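Local atomic coordinates of double Glycine Motif Protease domain from AMS/PCAT Transporter (Lachnospiraceae bacterium C6A11, PDB entry 6MPZ), a protein that probably cleaves leader peptides after a double-glycine motif, as the C39 cysteine peptidase domain of a transporter that matures and exports peptides such as lantibiotics. Residues Ala37-Trp42 and Phe141-Arg146. Residues are numbered along the deposited sequence; the frame is centred on the assembly and turned at random.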
loop_
_atom_site.group_PDB
_atom_site.type_symbol
_atom_site.label_atom_id
_atom_site.label_comp_id
_atom_site.label_asym_id
_atom_site.label_seq_id
_atom_site.Cartn_x
_atom_site.Cartn_y
_atom_site.Cartn_z
ATOM N N ALA A 37 -10.569 3.331 2.600
ATOM C CA ALA A 37 -11.507 2.946 3.647
ATOM C C ALA A 37 -11.017 3.337 5.048
ATOM O O ALA A 37 -11.823 3.728 5.866
ATOM C CB ALA A 37 -11.795 1.449 3.559
ATOM N N TYR A 38 -9.697 3.271 5.302
ATOM C CA TYR A 38 -9.106 3.730 6.571
ATOM C C TYR A 38 -9.412 5.220 6.796
ATOM O O TYR A 38 -9.716 5.630 7.929
ATOM C CB TYR A 38 -7.584 3.480 6.607
ATOM C CG TYR A 38 -6.859 4.043 7.819
ATOM C CD1 TYR A 38 -6.788 3.328 9.029
ATOM C CD2 TYR A 38 -6.274 5.305 7.780
ATOM C CE1 TYR A 38 -6.109 3.853 10.147
ATOM C CE2 TYR A 38 -5.605 5.850 8.890
ATOM C CZ TYR A 38 -5.539 5.152 10.072
ATOM O OH TYR A 38 -4.839 5.715 11.122
ATOM N N TYR A 39 -9.330 6.018 5.730
ATOM C CA TYR A 39 -9.610 7.480 5.816
ATOM C C TYR A 39 -11.088 7.802 5.571
ATOM O O TYR A 39 -11.460 8.978 5.535
ATOM C CB TYR A 39 -8.726 8.255 4.835
ATOM C CG TYR A 39 -7.265 8.230 5.214
ATOM C CD1 TYR A 39 -6.790 9.039 6.241
ATOM C CD2 TYR A 39 -6.349 7.380 4.556
ATOM C CE1 TYR A 39 -5.438 9.025 6.605
ATOM C CE2 TYR A 39 -5.014 7.347 4.916
ATOM C CZ TYR A 39 -4.553 8.173 5.942
ATOM O OH TYR A 39 -3.235 8.162 6.334
ATOM N N LYS A 40 -11.917 6.756 5.439
ATOM C CA LYS A 40 -13.346 6.872 5.159
ATOM C C LYS A 40 -13.638 7.647 3.862
ATOM O O LYS A 40 -14.599 8.393 3.798
ATOM C CB LYS A 40 -14.105 7.444 6.375
ATOM C CG LYS A 40 -14.169 6.445 7.547
ATOM C CD LYS A 40 -14.186 7.018 8.936
ATOM C CE LYS A 40 -15.499 7.638 9.331
ATOM N NZ LYS A 40 -15.620 7.554 10.814
ATOM N N LYS A 41 -12.792 7.462 2.847
ATOM C CA LYS A 41 -13.054 7.988 1.490
ATOM C C LYS A 41 -13.712 6.902 0.711
ATOM O O LYS A 41 -13.087 5.918 0.344
ATOM C CB LYS A 41 -11.788 8.497 0.815
ATOM C CG LYS A 41 -11.320 9.804 1.448
ATOM C CD LYS A 41 -9.872 10.090 1.079
ATOM C CE LYS A 41 -9.340 11.324 1.793
ATOM N NZ LYS A 41 -10.072 12.534 1.311
ATOM N N TRP A 42 -15.019 7.066 0.518
ATOM C CA TRP A 42 -15.866 6.021 -0.027
ATOM C C TRP A 42 -15.835 6.183 -1.535
ATOM O O TRP A 42 -16.236 7.220 -2.049
ATOM C CB TRP A 42 -17.283 6.131 0.555
ATOM C CG TRP A 42 -17.313 6.082 2.114
ATOM C CD1 TRP A 42 -17.927 6.979 2.969
ATOM C CD2 TRP A 42 -16.687 5.100 2.963
ATOM N NE1 TRP A 42 -17.731 6.602 4.283
ATOM C CE2 TRP A 42 -16.971 5.462 4.311
ATOM C CE3 TRP A 42 -15.919 3.940 2.717
ATOM C CZ2 TRP A 42 -16.512 4.714 5.397
ATOM C CZ3 TRP A 42 -15.464 3.189 3.811
ATOM C CH2 TRP A 42 -15.763 3.584 5.128
ATOM N N PHE A 141 1.049 7.640 2.607
ATOM C CA PHE A 141 -0.113 8.494 2.383
ATOM C C PHE A 141 -0.384 9.339 3.597
ATOM O O PHE A 141 -0.105 8.927 4.721
ATOM C CB PHE A 141 -1.368 7.671 2.050
ATOM C CG PHE A 141 -1.193 6.741 0.879
ATOM C CD1 PHE A 141 -1.366 7.196 -0.420
ATOM C CD2 PHE A 141 -0.855 5.407 1.068
ATOM C CE1 PHE A 141 -1.185 6.347 -1.486
ATOM C CE2 PHE A 141 -0.688 4.578 -0.007
ATOM C CZ PHE A 141 -0.858 5.034 -1.270
ATOM N N LYS A 142 -0.945 10.515 3.353
ATOM C CA LYS A 142 -1.248 11.484 4.389
ATOM C C LYS A 142 -2.505 12.221 3.887
ATOM O O LYS A 142 -2.639 12.457 2.676
ATOM C CB LYS A 142 -0.039 12.431 4.558
ATOM C CG LYS A 142 -0.244 13.802 5.184
ATOM C CD LYS A 142 0.750 14.188 6.296
ATOM C CE LYS A 142 0.213 13.670 7.628
ATOM N NZ LYS A 142 0.993 14.031 8.847
ATOM N N PRO A 143 -3.436 12.571 4.795
ATOM C CA PRO A 143 -4.580 13.383 4.391
ATOM C C PRO A 143 -4.248 14.826 3.980
ATOM O O PRO A 143 -3.162 15.328 4.262
ATOM C CB PRO A 143 -5.499 13.383 5.625
ATOM C CG PRO A 143 -4.714 12.841 6.712
ATOM C CD PRO A 143 -3.606 12.047 6.151
ATOM N N THR A 144 -5.260 15.508 3.446
ATOM C CA THR A 144 -5.180 16.426 2.288
ATOM C C THR A 144 -4.419 17.741 2.463
ATOM O O THR A 144 -3.338 17.874 1.915
ATOM C CB THR A 144 -6.596 16.770 1.723
ATOM O OG1 THR A 144 -7.040 18.033 2.219
ATOM C CG2 THR A 144 -7.695 15.707 2.049
ATOM N N ASP A 145 -4.992 18.688 3.217
ATOM C CA ASP A 145 -4.509 20.088 3.297
ATOM C C ASP A 145 -3.018 20.220 3.637
ATOM O O ASP A 145 -2.367 21.188 3.234
ATOM C CB ASP A 145 -5.349 20.908 4.294
ATOM C CG ASP A 145 -5.225 20.405 5.728
ATOM O OD1 ASP A 145 -4.109 20.442 6.287
ATOM O OD2 ASP A 145 -6.246 19.974 6.299
ATOM N N ARG A 146 -2.503 19.266 4.411
ATOM C CA ARG A 146 -1.066 19.077 4.582
ATOM C C ARG A 146 -0.791 17.574 4.501
ATOM O O ARG A 146 -0.861 16.975 3.422
ATOM C CB ARG A 146 -0.588 19.685 5.913
ATOM C CG ARG A 146 0.892 20.063 5.946
ATOM C CD ARG A 146 1.804 18.844 6.097
ATOM N NE ARG A 146 2.925 18.848 5.145
ATOM C CZ ARG A 146 3.541 17.768 4.643
ATOM N NH1 ARG A 146 3.165 16.527 4.965
ATOM N NH2 ARG A 146 4.555 17.933 3.791
HETATM O O HOH W 1 -1.515 6.449 5.517
#
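Tyr39 meets Pro143 where the Schellman motif ending helix 27-38 faces Phe141-Thr144, in the papain-like fold of the C39 peptidases. The two side chains cross at about a right angle. CE1 of Tyr39 lies 3.6 Å from CD of Pro143, an apolar touch, and CG of the proline follows at 3.9 Å from the same CE1. No direct hydrogen bond joins the segments. A water bridges them instead, lying in the plane of the Tyr39 ring at its edge. It sits 2.6 Å from Tyr39 OH and 3.0 Å from Phe141 O, to which it can donate, though it has more acceptors in reach than protons. This single water probably links the buried phenol to the backbone at Phe141.

Lys41 makes a looser contact with Thr144, beyond Pro143 along the chain. Its chain bends at the last torsion (chi4 -66°), and NZ comes 4.0 Å from CG2 of Thr144, a poorly ordered residue. The same NZ makes a weak hydrogen bond to Tyr71 O.

Further out, Pro8 touches Tyr39 and Gln7 touches Pro143, so the N-terminal segment packs against both partners. Strand 74-79 pairs with the strand side through Glu74 and Lys142. Lys40, with positive phi (58°), lets the chain turn off the helix, and its N makes a weak bond to Ala37 O. Within the same turn, CD2 of Tyr38 stands 3.6 Å above the plane of the Tyr39 ring, over its centre.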